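Local coordinates for protein Esterase/lipase (Uncultured bacterium, PDB 3K6K) that probably hydrolyses carboxylic ester bonds, as an alpha/beta-hydrolase esterase/lipase related to hormone-sensitive lipase, at residues Tyr85-Gly90 against Tyr119-Glu124; Ala81-Phe86 against Ile152-Ser157; Met167-Glu172 against Asn227-Pro232. All coordinates share one frame; numbering follows the deposited sequence.

Contact 1 (Tyr85-Gly90 against Tyr119-Glu124)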
ATOM      1  N   TYR A  85      -4.229  14.316 -16.652  1.00 15.93           N
ATOM      2  CA  TYR A  85      -4.738  12.933 -16.681  1.00 16.86           C
ATOM      3  C   TYR A  85      -4.383  12.115 -17.959  1.00 17.61           C
ATOM      4  O   TYR A  85      -4.606  12.581 -19.079  1.00 18.62           O
ATOM      5  CB  TYR A  85      -6.264  12.878 -16.410  1.00 17.29           C
ATOM      6  CG  TYR A  85      -6.726  11.475 -16.072  1.00 18.72           C
ATOM      7  CD1 TYR A  85      -7.021  10.554 -17.081  1.00 19.75           C
ATOM      8  CD2 TYR A  85      -6.839  11.057 -14.723  1.00 20.49           C
ATOM      9  CE1 TYR A  85      -7.390   9.233 -16.749  1.00 23.67           C
ATOM     10  CE2 TYR A  85      -7.205   9.775 -14.385  1.00 20.46           C
ATOM     11  CZ  TYR A  85      -7.484   8.854 -15.400  1.00 23.60           C
ATOM     12  OH  TYR A  85      -7.836   7.559 -15.074  1.00 22.06           O
ATOM     13  N   PHE A  86      -3.917  10.881 -17.784  1.00 15.88           N
ATOM     14  CA  PHE A  86      -3.722  10.003 -18.919  1.00 16.11           C
ATOM     15  C   PHE A  86      -4.658   8.777 -18.853  1.00 16.15           C
ATOM     16  O   PHE A  86      -4.627   8.043 -17.895  1.00 16.96           O
ATOM     17  CB  PHE A  86      -2.255   9.533 -19.036  1.00 14.95           C
ATOM     18  CG  PHE A  86      -1.248  10.603 -18.835  1.00 15.96           C
ATOM     19  CD1 PHE A  86      -1.252  11.748 -19.627  1.00 18.72           C
ATOM     20  CD2 PHE A  86      -0.261  10.472 -17.858  1.00 18.15           C
ATOM     21  CE1 PHE A  86      -0.296  12.740 -19.442  1.00 19.60           C
ATOM     22  CE2 PHE A  86       0.714  11.471 -17.656  1.00 17.14           C
ATOM     23  CZ  PHE A  86       0.697  12.600 -18.442  1.00 19.30           C
ATOM     24  N   HIS A  87      -5.468   8.543 -19.882  1.00 16.30           N
ATOM     25  CA  HIS A  87      -6.464   7.477 -19.868  1.00 16.53           C
ATOM     26  C   HIS A  87      -5.810   6.114 -20.126  1.00 16.23           C
ATOM     27  O   HIS A  87      -4.702   6.035 -20.583  1.00 15.90           O
ATOM     28  CB  HIS A  87      -7.545   7.760 -20.942  1.00 17.09           C
ATOM     29  CG  HIS A  87      -7.041   7.589 -22.336  1.00 14.99           C
ATOM     30  ND1 HIS A  87      -6.571   8.640 -23.101  1.00 18.19           N
ATOM     31  CD2 HIS A  87      -6.832   6.472 -23.065  1.00 12.54           C
ATOM     32  CE1 HIS A  87      -6.180   8.175 -24.277  1.00 14.05           C
ATOM     33  NE2 HIS A  87      -6.317   6.864 -24.269  1.00 12.45           N
ATOM     34  N   GLY A  88      -6.504   5.044 -19.800  1.00 16.83           N
ATOM     35  CA  GLY A  88      -5.984   3.732 -20.048  1.00 17.02           C
ATOM     36  C   GLY A  88      -6.639   3.166 -21.275  1.00 18.84           C
ATOM     37  O   GLY A  88      -7.425   3.884 -21.974  1.00 16.65           O
ATOM     38  N   GLY A  89      -6.286   1.896 -21.541  1.00 19.29           N
ATOM     39  CA  GLY A  89      -6.734   1.169 -22.722  1.00 21.16           C
ATOM     40  C   GLY A  89      -5.589   0.443 -23.427  1.00 23.18           C
ATOM     41  O   GLY A  89      -5.585   0.278 -24.661  1.00 23.82           O
ATOM     42  N   GLY A  90      -4.608  -0.014 -22.657  1.00 23.34           N
ATOM     43  CA  GLY A  90      -3.596  -0.890 -23.219  1.00 23.96           C
ATOM     44  C   GLY A  90      -2.624  -0.241 -24.185  1.00 24.17           C
ATOM     45  O   GLY A  90      -1.964  -0.946 -24.940  1.00 25.39           O
ATOM     46  N   TYR A 119      -3.236  11.720 -25.686  1.00 20.68           N
ATOM     47  CA  TYR A 119      -1.927  11.243 -26.160  1.00 19.06           C
ATOM     48  C   TYR A 119      -2.128  10.274 -27.292  1.00 18.83           C
ATOM     49  O   TYR A 119      -3.177   9.714 -27.417  1.00 16.97           O
ATOM     50  CB  TYR A 119      -1.100  10.576 -25.042  1.00 18.22           C
ATOM     51  CG  TYR A 119      -1.694   9.314 -24.497  1.00 16.13           C
ATOM     52  CD1 TYR A 119      -1.422   8.086 -25.097  1.00 16.13           C
ATOM     53  CD2 TYR A 119      -2.496   9.332 -23.370  1.00 14.15           C
ATOM     54  CE1 TYR A 119      -1.984   6.923 -24.593  1.00 16.63           C
ATOM     55  CE2 TYR A 119      -3.081   8.148 -22.843  1.00 16.05           C
ATOM     56  CZ  TYR A 119      -2.823   6.981 -23.475  1.00 18.05           C
ATOM     57  OH  TYR A 119      -3.355   5.836 -22.971  1.00 25.15           O
ATOM     58  N   ARG A 120      -1.090  10.086 -28.101  1.00 21.30           N
ATOM     59  CA  ARG A 120      -1.123   9.233 -29.273  1.00 23.05           C
ATOM     60  C   ARG A 120      -1.121   7.777 -28.936  1.00 23.95           C
ATOM     61  O   ARG A 120      -0.307   7.305 -28.124  1.00 24.50           O
ATOM     62  CB  ARG A 120       0.076   9.525 -30.204  1.00 24.31           C
ATOM     63  CG  ARG A 120      -0.256  10.454 -31.367  1.00 26.80           C
ATOM     64  CD  ARG A 120       0.882  11.308 -31.880  1.00 28.32           C
ATOM     65  NE  ARG A 120       2.211  10.851 -31.490  1.00 34.62           N
ATOM     66  CZ  ARG A 120       3.167  11.694 -31.109  1.00 37.53           C
ATOM     67  NH1 ARG A 120       2.874  12.980 -31.040  1.00 39.34           N
ATOM     68  NH2 ARG A 120       4.379  11.276 -30.765  1.00 37.32           N
ATOM     69  N   LEU A 121      -1.973   7.053 -29.655  1.00 24.88           N
ATOM     70  CA  LEU A 121      -2.116   5.597 -29.523  1.00 26.07           C
ATOM     71  C   LEU A 121      -1.318   4.760 -30.486  1.00 26.54           C
ATOM     72  O   LEU A 121      -0.910   5.241 -31.511  1.00 27.66           O
ATOM     73  CB  LEU A 121      -3.576   5.224 -29.739  1.00 25.75           C
ATOM     74  CG  LEU A 121      -4.461   5.538 -28.555  1.00 25.41           C
ATOM     75  CD1 LEU A 121      -5.837   5.001 -28.915  1.00 25.80           C
ATOM     76  CD2 LEU A 121      -3.854   4.866 -27.248  1.00 24.04           C
ATOM     77  N   ALA A 122      -1.166   3.478 -30.172  1.00 27.25           N
ATOM     78  CA  ALA A 122      -0.549   2.504 -31.040  1.00 27.46           C
ATOM     79  C   ALA A 122      -1.651   1.566 -31.571  1.00 29.00           C
ATOM     80  O   ALA A 122      -2.725   1.506 -30.977  1.00 28.97           O
ATOM     81  CB  ALA A 122       0.475   1.729 -30.265  1.00 26.86           C
ATOM     82  N   PRO A 123      -1.409   0.831 -32.690  1.00 29.70           N
ATOM     83  CA  PRO A 123      -0.177   0.727 -33.441  1.00 30.08           C
ATOM     84  C   PRO A 123       0.085   1.878 -34.419  1.00 30.90           C
ATOM     85  O   PRO A 123       1.168   1.932 -35.003  1.00 30.39           O
ATOM     86  CB  PRO A 123      -0.352  -0.591 -34.178  1.00 29.98           C
ATOM     87  CG  PRO A 123      -1.768  -0.580 -34.544  1.00 29.40           C
ATOM     88  CD  PRO A 123      -2.483   0.058 -33.345  1.00 29.85           C
ATOM     89  N   GLU A 124      -0.837   2.828 -34.590  1.00 32.40           N
ATOM     90  CA  GLU A 124      -0.471   3.914 -35.495  1.00 33.96           C
ATOM     91  C   GLU A 124       0.892   4.415 -35.025  1.00 33.90           C
ATOM     92  O   GLU A 124       1.894   4.181 -35.699  1.00 34.42           O
ATOM     93  CB  GLU A 124      -1.519   5.017 -35.680  1.00 34.77           C
ATOM     94  CG  GLU A 124      -2.490   5.246 -34.536  1.00 39.85           C
ATOM     95  CD  GLU A 124      -3.638   4.253 -34.530  1.00 40.67           C
ATOM     96  OE1 GLU A 124      -3.419   3.079 -34.136  1.00 42.21           O
ATOM     97  OE2 GLU A 124      -4.746   4.658 -34.921  1.00 40.53           O
TER
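His87 and Tyr119 meet ring on ring and are also joined by a hydrogen bond. The rings form an offset stack, with centroids 4.4 Å apart and planes only 14° from parallel. Tyr119 CE2 lies against one face of the imidazole, shifted toward its rim, 3.4 Å from His87 CE1. Tyr119 has CG between the backbone N and the carbonyl carbon (chi1 65°), and His87 has the same arrangement, which turns the two rings onto each other.

The polar link is Tyr119 OH to His87 O, 2.7 Å. The hydroxyl is the donor. It sits above the carbonyl plane, 38° out of it. The imidazole NE2 has a weak hydrogen bond to the backbone O of Ser93.

The apolar pair is Phe86 CB on Tyr119 CE2, at 4.1 Å. Apart from it, a methyl of Leu121, CD2, comes to the edge of the imidazole, 4.4 Å from His87 NE2. Leu162 of helix 158-172 touches both Phe86 and Tyr119.

A leucine in place of Tyr119 would probably leave His87 O without its hydroxyl donor and the imidazole without its stacking partner.

The sequence His-Gly-Gly-Gly at 87-90 matches the HGGG motif of the hormone-sensitive lipase family, whose glycines help form the oxyanion hole. One short bond and one ring face thus tie the start of this loop to the segment after strand 113-117. This probably helps hold the His87 backbone in place just ahead of the glycines.

Contact 2 (Ala81-Phe86 against Ile152-Ser157)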
ATOM      1  N   ALA A  81      -5.448  24.346  -8.531  1.00 28.73           N
ATOM      2  CA  ALA A  81      -4.823  23.042  -8.800  1.00 27.33           C
ATOM      3  C   ALA A  81      -5.087  22.528 -10.236  1.00 26.07           C
ATOM      4  O   ALA A  81      -6.152  22.755 -10.810  1.00 26.46           O
ATOM      5  CB  ALA A  81      -5.305  22.034  -7.772  1.00 26.90           C
ATOM      6  N   HIS A  82      -4.118  21.854 -10.821  1.00 24.65           N
ATOM      7  CA  HIS A  82      -4.306  21.209 -12.097  1.00 24.25           C
ATOM      8  C   HIS A  82      -3.990  19.744 -11.948  1.00 24.55           C
ATOM      9  O   HIS A  82      -2.995  19.411 -11.238  1.00 25.09           O
ATOM     10  CB  HIS A  82      -3.360  21.822 -13.118  1.00 25.04           C
ATOM     11  CG  HIS A  82      -3.619  23.280 -13.351  1.00 28.10           C
ATOM     12  ND1 HIS A  82      -4.423  23.734 -14.378  1.00 26.17           N
ATOM     13  CD2 HIS A  82      -3.256  24.373 -12.636  1.00 27.39           C
ATOM     14  CE1 HIS A  82      -4.510  25.051 -14.305  1.00 28.59           C
ATOM     15  NE2 HIS A  82      -3.810  25.462 -13.263  1.00 30.19           N
ATOM     16  N   ILE A  83      -4.816  18.888 -12.596  1.00 21.99           N
ATOM     17  CA  ILE A  83      -4.589  17.469 -12.712  1.00 19.88           C
ATOM     18  C   ILE A  83      -4.306  17.167 -14.192  1.00 19.90           C
ATOM     19  O   ILE A  83      -5.113  17.469 -15.076  1.00 19.95           O
ATOM     20  CB  ILE A  83      -5.820  16.557 -12.212  1.00 20.16           C
ATOM     21  CG1 ILE A  83      -6.274  16.929 -10.787  1.00 17.55           C
ATOM     22  CG2 ILE A  83      -5.447  15.070 -12.302  1.00 17.24           C
ATOM     23  CD1 ILE A  83      -7.545  16.231 -10.293  1.00 13.77           C
ATOM     24  N   LEU A  84      -3.173  16.558 -14.472  1.00 16.89           N
ATOM     25  CA  LEU A  84      -2.905  16.209 -15.811  1.00 16.28           C
ATOM     26  C   LEU A  84      -3.189  14.706 -15.894  1.00 15.89           C
ATOM     27  O   LEU A  84      -2.467  13.943 -15.273  1.00 14.49           O
ATOM     28  CB  LEU A  84      -1.432  16.486 -16.117  1.00 15.66           C
ATOM     29  CG  LEU A  84      -0.934  16.051 -17.500  1.00 14.86           C
ATOM     30  CD1 LEU A  84      -1.934  16.591 -18.580  1.00 10.15           C
ATOM     31  CD2 LEU A  84       0.507  16.531 -17.778  1.00 10.89           C
ATOM     32  N   TYR A  85      -4.229  14.316 -16.652  1.00 15.93           N
ATOM     33  CA  TYR A  85      -4.738  12.933 -16.681  1.00 16.86           C
ATOM     34  C   TYR A  85      -4.383  12.115 -17.959  1.00 17.61           C
ATOM     35  O   TYR A  85      -4.606  12.581 -19.079  1.00 18.62           O
ATOM     36  CB  TYR A  85      -6.264  12.878 -16.410  1.00 17.29           C
ATOM     37  CG  TYR A  85      -6.726  11.475 -16.072  1.00 18.72           C
ATOM     38  CD1 TYR A  85      -7.021  10.554 -17.081  1.00 19.75           C
ATOM     39  CD2 TYR A  85      -6.839  11.057 -14.723  1.00 20.49           C
ATOM     40  CE1 TYR A  85      -7.390   9.233 -16.749  1.00 23.67           C
ATOM     41  CE2 TYR A  85      -7.205   9.775 -14.385  1.00 20.46           C
ATOM     42  CZ  TYR A  85      -7.484   8.854 -15.400  1.00 23.60           C
ATOM     43  OH  TYR A  85      -7.836   7.559 -15.074  1.00 22.06           O
ATOM     44  N   PHE A  86      -3.917  10.881 -17.784  1.00 15.88           N
ATOM     45  CA  PHE A  86      -3.722  10.003 -18.919  1.00 16.11           C
ATOM     46  C   PHE A  86      -4.658   8.777 -18.853  1.00 16.15           C
ATOM     47  O   PHE A  86      -4.627   8.043 -17.895  1.00 16.96           O
ATOM     48  CB  PHE A  86      -2.255   9.533 -19.036  1.00 14.95           C
ATOM     49  CG  PHE A  86      -1.248  10.603 -18.835  1.00 15.96           C
ATOM     50  CD1 PHE A  86      -1.252  11.748 -19.627  1.00 18.72           C
ATOM     51  CD2 PHE A  86      -0.261  10.472 -17.858  1.00 18.15           C
ATOM     52  CE1 PHE A  86      -0.296  12.740 -19.442  1.00 19.60           C
ATOM     53  CE2 PHE A  86       0.714  11.471 -17.656  1.00 17.14           C
ATOM     54  CZ  PHE A  86       0.697  12.600 -18.442  1.00 19.30           C
ATOM     55  N   ILE A 152      -0.916  17.587 -10.128  1.00 18.54           N
ATOM     56  CA  ILE A 152      -0.892  16.141  -9.930  1.00 18.12           C
ATOM     57  C   ILE A 152      -0.946  15.386 -11.272  1.00 18.33           C
ATOM     58  O   ILE A 152      -1.604  15.812 -12.227  1.00 18.41           O
ATOM     59  CB  ILE A 152      -2.092  15.705  -9.101  1.00 17.73           C
ATOM     60  CG1 ILE A 152      -2.068  16.362  -7.693  1.00 16.65           C
ATOM     61  CG2 ILE A 152      -2.127  14.192  -9.041  1.00 18.47           C
ATOM     62  CD1 ILE A 152      -1.014  15.712  -6.686  1.00 11.48           C
ATOM     63  N   ILE A 153      -0.286  14.245 -11.348  1.00 17.30           N
ATOM     64  CA  ILE A 153      -0.350  13.459 -12.564  1.00 16.32           C
ATOM     65  C   ILE A 153      -1.073  12.166 -12.210  1.00 17.43           C
ATOM     66  O   ILE A 153      -0.650  11.472 -11.274  1.00 16.56           O
ATOM     67  CB  ILE A 153       1.003  13.103 -13.095  1.00 14.88           C
ATOM     68  CG1 ILE A 153       1.960  14.265 -12.931  1.00 12.61           C
ATOM     69  CG2 ILE A 153       0.910  12.641 -14.507  1.00 13.60           C
ATOM     70  CD1 ILE A 153       1.799  15.397 -13.911  1.00 14.67           C
ATOM     71  N   ALA A 154      -2.152  11.877 -12.970  1.00 16.60           N
ATOM     72  CA  ALA A 154      -3.078  10.785 -12.699  1.00 15.21           C
ATOM     73  C   ALA A 154      -3.358   9.990 -13.970  1.00 14.68           C
ATOM     74  O   ALA A 154      -3.133  10.455 -15.064  1.00 15.31           O
ATOM     75  CB  ALA A 154      -4.354  11.322 -12.126  1.00 15.11           C
ATOM     76  N   GLY A 155      -3.862   8.783 -13.829  1.00 13.82           N
ATOM     77  CA  GLY A 155      -3.979   7.893 -14.983  1.00 12.76           C
ATOM     78  C   GLY A 155      -4.281   6.455 -14.569  1.00 12.45           C
ATOM     79  O   GLY A 155      -3.930   6.027 -13.450  1.00 12.18           O
ATOM     80  N   ASP A 156      -4.954   5.725 -15.451  1.00 10.72           N
ATOM     81  CA  ASP A 156      -5.335   4.346 -15.173  1.00 12.37           C
ATOM     82  C   ASP A 156      -4.674   3.335 -16.175  1.00 13.11           C
ATOM     83  O   ASP A 156      -4.290   3.685 -17.307  1.00 13.49           O
ATOM     84  CB  ASP A 156      -6.854   4.205 -15.082  1.00 11.25           C
ATOM     85  CG  ASP A 156      -7.565   4.600 -16.385  1.00 15.35           C
ATOM     86  OD1 ASP A 156      -7.768   5.834 -16.661  1.00 13.16           O
ATOM     87  OD2 ASP A 156      -7.898   3.679 -17.138  1.00 12.89           O
ATOM     88  N   SER A 157      -4.536   2.091 -15.789  1.00 13.64           N
ATOM     89  CA  SER A 157      -4.015   1.075 -16.685  1.00 15.44           C
ATOM     90  C   SER A 157      -2.729   1.639 -17.381  1.00 16.45           C
ATOM     91  O   SER A 157      -1.776   1.938 -16.731  1.00 17.11           O
ATOM     92  CB  SER A 157      -5.174   0.592 -17.630  0.61 14.58           C
ATOM     93  OG  SER A 157      -4.886  -0.410 -18.607  0.61 16.95           O
TER
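Ile83, Leu84, Tyr85 and Phe86 pair in parallel with Ile152, Ile153, Ala154 and Gly155, joining two neighbouring strands in the central sheet of the alpha/beta-hydrolase fold. The strand axes are 22° apart. Strand 151-156 runs into Ser157, probably the nucleophile on the elbow of a GxSxG motif.

The backbone bonds pass back and forth between the strands. Ile152 N gives to His82 O, and Leu84 N gives to Ile152 O at 2.8 Å, nearly straight at both ends. Ala154 N then gives to Leu84 O, and Phe86 N to Ala154 O. The last rung, Asp156 N to Phe86 O, is weak at 3.4 Å. On its other side, strand 82-86 bonds to strand 113-117. Ile83 and Tyr85 both pair there with Trp115, and His82 ND1 is hydrogen-bonded to Trp115 NE1.

Ile83, Tyr85 and Ala154 share one face of the sheet. Ala154 CB touches Ile83 CG2 and lies 3.6 Å from Tyr85 CD2. Gly155 CA makes a CH-pi contact over the phenol face, 3.9 Å from the ring centroid. Helix 96-110 covers this side of the sheet, with Thr103 and Leu106 against Tyr85.

Leu84, Phe86 and Ile153 lie on the other face. Ile153 CG2 meets Phe86 CE2 at 3.4 Å, and Ile153 CD1 reaches Leu84 CB. A CB on Gly155 would point to this side and would probably crowd Phe86 O.

Tyr85 has its CG opposite the main-chain nitrogen (chi1 -165°), and this extended setting carries the phenol along the sheet toward Asp156. The ring and carboxylate planes are 33° apart, and Tyr85 OH donates to Asp156 OD1 at a modelled 2.3 Å, too short to be taken literally.

Contact 3 (Met167-Glu172 against Asn227-Pro232)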
ATOM      1  N   MET A 167       7.209  11.037 -16.082  1.00 19.16           N
ATOM      2  CA  MET A 167       7.917  11.840 -15.091  1.00 19.73           C
ATOM      3  C   MET A 167       9.390  11.434 -15.047  1.00 21.28           C
ATOM      4  O   MET A 167      10.263  12.295 -14.796  1.00 20.51           O
ATOM      5  CB  MET A 167       7.251  11.783 -13.696  1.00 18.73           C
ATOM      6  CG  MET A 167       5.902  12.416 -13.708  1.00 17.65           C
ATOM      7  SD  MET A 167       6.023  14.189 -14.156  1.00 21.41           S
ATOM      8  CE  MET A 167       5.354  14.165 -15.867  1.00 12.22           C
ATOM      9  N   LEU A 168       9.663  10.136 -15.273  1.00 20.86           N
ATOM     10  CA  LEU A 168      11.021   9.691 -15.455  1.00 21.97           C
ATOM     11  C   LEU A 168      11.708  10.497 -16.576  1.00 21.83           C
ATOM     12  O   LEU A 168      12.753  11.086 -16.351  1.00 22.56           O
ATOM     13  CB  LEU A 168      11.068   8.173 -15.700  1.00 21.99           C
ATOM     14  CG  LEU A 168      10.727   7.336 -14.461  1.00 23.38           C
ATOM     15  CD1 LEU A 168      10.507   5.866 -14.758  1.00 25.11           C
ATOM     16  CD2 LEU A 168      11.806   7.490 -13.395  1.00 24.07           C
ATOM     17  N   LYS A 169      11.055  10.607 -17.739  1.00 22.62           N
ATOM     18  CA  LYS A 169      11.526  11.407 -18.884  1.00 21.60           C
ATOM     19  C   LYS A 169      11.545  12.901 -18.503  1.00 20.85           C
ATOM     20  O   LYS A 169      12.503  13.655 -18.816  1.00 17.80           O
ATOM     21  CB  LYS A 169      10.596  11.202 -20.086  1.00 22.07           C
ATOM     22  CG  LYS A 169      11.267  11.062 -21.468  1.00 25.90           C
ATOM     23  CD  LYS A 169      11.850  12.333 -22.035  1.00 32.55           C
ATOM     24  CE  LYS A 169      12.624  12.063 -23.349  1.00 33.94           C
ATOM     25  NZ  LYS A 169      13.698  11.069 -23.005  1.00 38.61           N
ATOM     26  N   ALA A 170      10.469  13.343 -17.854  1.00 21.09           N
ATOM     27  CA  ALA A 170      10.420  14.722 -17.424  1.00 21.35           C
ATOM     28  C   ALA A 170      11.658  14.962 -16.525  1.00 22.38           C
ATOM     29  O   ALA A 170      12.305  15.994 -16.641  1.00 23.34           O
ATOM     30  CB  ALA A 170       9.133  15.003 -16.694  1.00 21.69           C
ATOM     31  N   LYS A 171      12.031  13.975 -15.707  1.00 23.87           N
ATOM     32  CA  LYS A 171      13.166  14.102 -14.777  1.00 25.56           C
ATOM     33  C   LYS A 171      14.494  14.119 -15.543  1.00 26.27           C
ATOM     34  O   LYS A 171      15.282  15.038 -15.303  1.00 26.36           O
ATOM     35  CB  LYS A 171      13.173  12.984 -13.723  1.00 25.70           C
ATOM     36  CG  LYS A 171      13.983  13.266 -12.400  1.00 28.86           C
ATOM     37  CD  LYS A 171      13.911  12.073 -11.382  1.00 27.09           C
ATOM     38  CE  LYS A 171      14.803  10.911 -11.854  1.00 31.60           C
ATOM     39  NZ  LYS A 171      14.357   9.476 -11.508  1.00 34.21           N
ATOM     40  N   GLU A 172      14.728  13.103 -16.409  1.00 26.48           N
ATOM     41  CA  GLU A 172      15.872  13.065 -17.346  1.00 28.03           C
ATOM     42  C   GLU A 172      16.074  14.435 -17.946  1.00 27.25           C
ATOM     43  O   GLU A 172      17.150  14.975 -17.867  1.00 27.35           O
ATOM     44  CB  GLU A 172      15.693  12.048 -18.489  1.00 27.93           C
ATOM     45  CG  GLU A 172      16.360  10.642 -18.246  1.00 34.27           C
ATOM     46  CD  GLU A 172      15.910   9.525 -19.260  1.00 40.62           C
ATOM     47  OE1 GLU A 172      15.291   8.487 -18.834  1.00 41.75           O
ATOM     48  OE2 GLU A 172      16.175   9.686 -20.494  1.00 44.54           O
ATOM     49  N   ASN A 227      12.483  -1.944 -21.137  1.00 26.40           N
ATOM     50  CA  ASN A 227      12.779  -0.555 -21.198  1.00 26.23           C
ATOM     51  C   ASN A 227      12.143   0.124 -19.995  1.00 25.69           C
ATOM     52  O   ASN A 227      10.942   0.017 -19.806  1.00 25.56           O
ATOM     53  CB  ASN A 227      12.185   0.016 -22.458  1.00 25.84           C
ATOM     54  CG  ASN A 227      12.739   1.357 -22.814  1.00 28.03           C
ATOM     55  OD1 ASN A 227      13.191   1.562 -23.950  1.00 32.96           O
ATOM     56  ND2 ASN A 227      12.683   2.305 -21.886  1.00 30.07           N
ATOM     57  N   PRO A 228      12.942   0.862 -19.205  1.00 25.29           N
ATOM     58  CA  PRO A 228      12.379   1.558 -18.052  1.00 24.95           C
ATOM     59  C   PRO A 228      11.184   2.413 -18.423  1.00 23.94           C
ATOM     60  O   PRO A 228      10.260   2.464 -17.662  1.00 23.96           O
ATOM     61  CB  PRO A 228      13.540   2.433 -17.579  1.00 24.62           C
ATOM     62  CG  PRO A 228      14.702   1.625 -17.913  1.00 25.73           C
ATOM     63  CD  PRO A 228      14.408   0.993 -19.247  1.00 24.49           C
ATOM     64  N   LEU A 229      11.177   3.032 -19.599  1.00 23.19           N
ATOM     65  CA  LEU A 229      10.086   3.956 -20.006  1.00 21.96           C
ATOM     66  C   LEU A 229       8.842   3.252 -20.558  1.00 21.14           C
ATOM     67  O   LEU A 229       7.791   3.881 -20.767  1.00 21.11           O
ATOM     68  CB  LEU A 229      10.598   4.963 -21.047  1.00 21.82           C
ATOM     69  CG  LEU A 229      11.140   6.293 -20.535  1.00 22.98           C
ATOM     70  CD1 LEU A 229      11.966   6.106 -19.287  1.00 19.77           C
ATOM     71  CD2 LEU A 229      11.972   6.887 -21.628  1.00 24.34           C
ATOM     72  N   ILE A 230       8.970   1.951 -20.785  1.00 20.45           N
ATOM     73  CA  ILE A 230       7.864   1.077 -21.148  1.00 19.87           C
ATOM     74  C   ILE A 230       7.307   0.358 -19.886  1.00 19.27           C
ATOM     75  O   ILE A 230       6.114   0.397 -19.594  1.00 18.56           O
ATOM     76  CB  ILE A 230       8.363   0.007 -22.205  1.00 20.48           C
ATOM     77  CG1 ILE A 230       8.845   0.671 -23.495  1.00 20.29           C
ATOM     78  CG2 ILE A 230       7.280  -1.037 -22.551  1.00 19.68           C
ATOM     79  CD1 ILE A 230       9.239  -0.327 -24.581  1.00 21.21           C
ATOM     80  N   SER A 231       8.182  -0.350 -19.183  1.00 19.34           N
ATOM     81  CA  SER A 231       7.851  -1.069 -17.940  1.00 18.72           C
ATOM     82  C   SER A 231       8.556  -0.450 -16.695  1.00 18.80           C
ATOM     83  O   SER A 231       9.596  -0.976 -16.182  1.00 17.63           O
ATOM     84  CB  SER A 231       8.149  -2.559 -18.063  1.00 18.99           C
ATOM     85  OG  SER A 231       7.435  -3.176 -19.149  1.00 18.83           O
ATOM     86  N   PRO A 232       7.974   0.650 -16.169  1.00 18.34           N
ATOM     87  CA  PRO A 232       8.653   1.416 -15.126  1.00 18.41           C
ATOM     88  C   PRO A 232       9.028   0.578 -13.905  1.00 19.94           C
ATOM     89  O   PRO A 232       9.916   0.936 -13.141  1.00 21.01           O
ATOM     90  CB  PRO A 232       7.619   2.515 -14.825  1.00 19.07           C
ATOM     91  CG  PRO A 232       6.922   2.738 -16.142  1.00 16.22           C
ATOM     92  CD  PRO A 232       6.698   1.301 -16.545  1.00 17.87           C
TER
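Leu168 meets Leu229 and Pro232 where the C-terminal part of helix 158-172 packs against the loop between helix 209-220 and strand 243-248. The contact is small and partly buried. It lies on a helix that follows strand 151-156 in the alpha/beta-hydrolase fold.

Leu168 comes first along the helix and points toward the loop. Its CB lies 4.2 Å from Leu229 CD1. Farther out, its CD1 reaches Pro232 CB at 4.4 Å. The same methyl also comes near the backbone O of Pro228. Leu168 thus touches the loop at three residues. It also packs on Ala235, while Pro232 rests on Thr164 and Ala165 of the same helix.

Lys169 follows and contributes the aliphatic part of its chain. Its CG is 4.2 Å from Leu229 CD2, so the two methyls of Leu229 have different neighbours. Lys169 also touches Val135 of helix 129-145.

Glu172 stands one turn after Leu168, and its backbone N bonds to Leu168 O. Its chain is extended beyond CG and crosses the Leu229 side chain at a slant. Glu172 OE1 comes 4.1 Å from Leu229 CD1. The other oxygen, Glu172 OE2, makes a long salt bridge to Lys169 NZ, 3.8 Å away. Both charged residues approach the Leu229 methyls from the helix side, Lys169 at CD2 and Glu172 at CD1.

The loop has its own bonds. Asn227 O accepts from the backbone N atoms of both Ile230 and Ser231, which closes a tight turn around Leu229. Ser231 OG is hydrogen-bonded to Arg225 O and Leu190 N.

The contact is apolar and modest, so it probably depends on burying the leucine and proline carbons rather than on any directed bond. The carboxylate and ammonium groups pair with each other, over a long distance, within the helix.

In the fold
Contacts 1 and 2 overlap on strand 82-86, sharing Tyr85 and Phe86. Their centres are about 14 Å apart and they touch, with Gly88 against Asp156 and Ser157. This brings the glycine loop after strand 82-86 beside the probable nucleophile elbow after strand 151-156, consistent with an active site at the strand ends. Contact 3 comes later in the chain, its centre about 16 Å from the centre of each of the others. Helix 158-172 follows strand 151-156 directly, and Ile153 packs on Met167, joining contact 3 to contact 2. The helix thus runs from the elbow to the loop at 227-232.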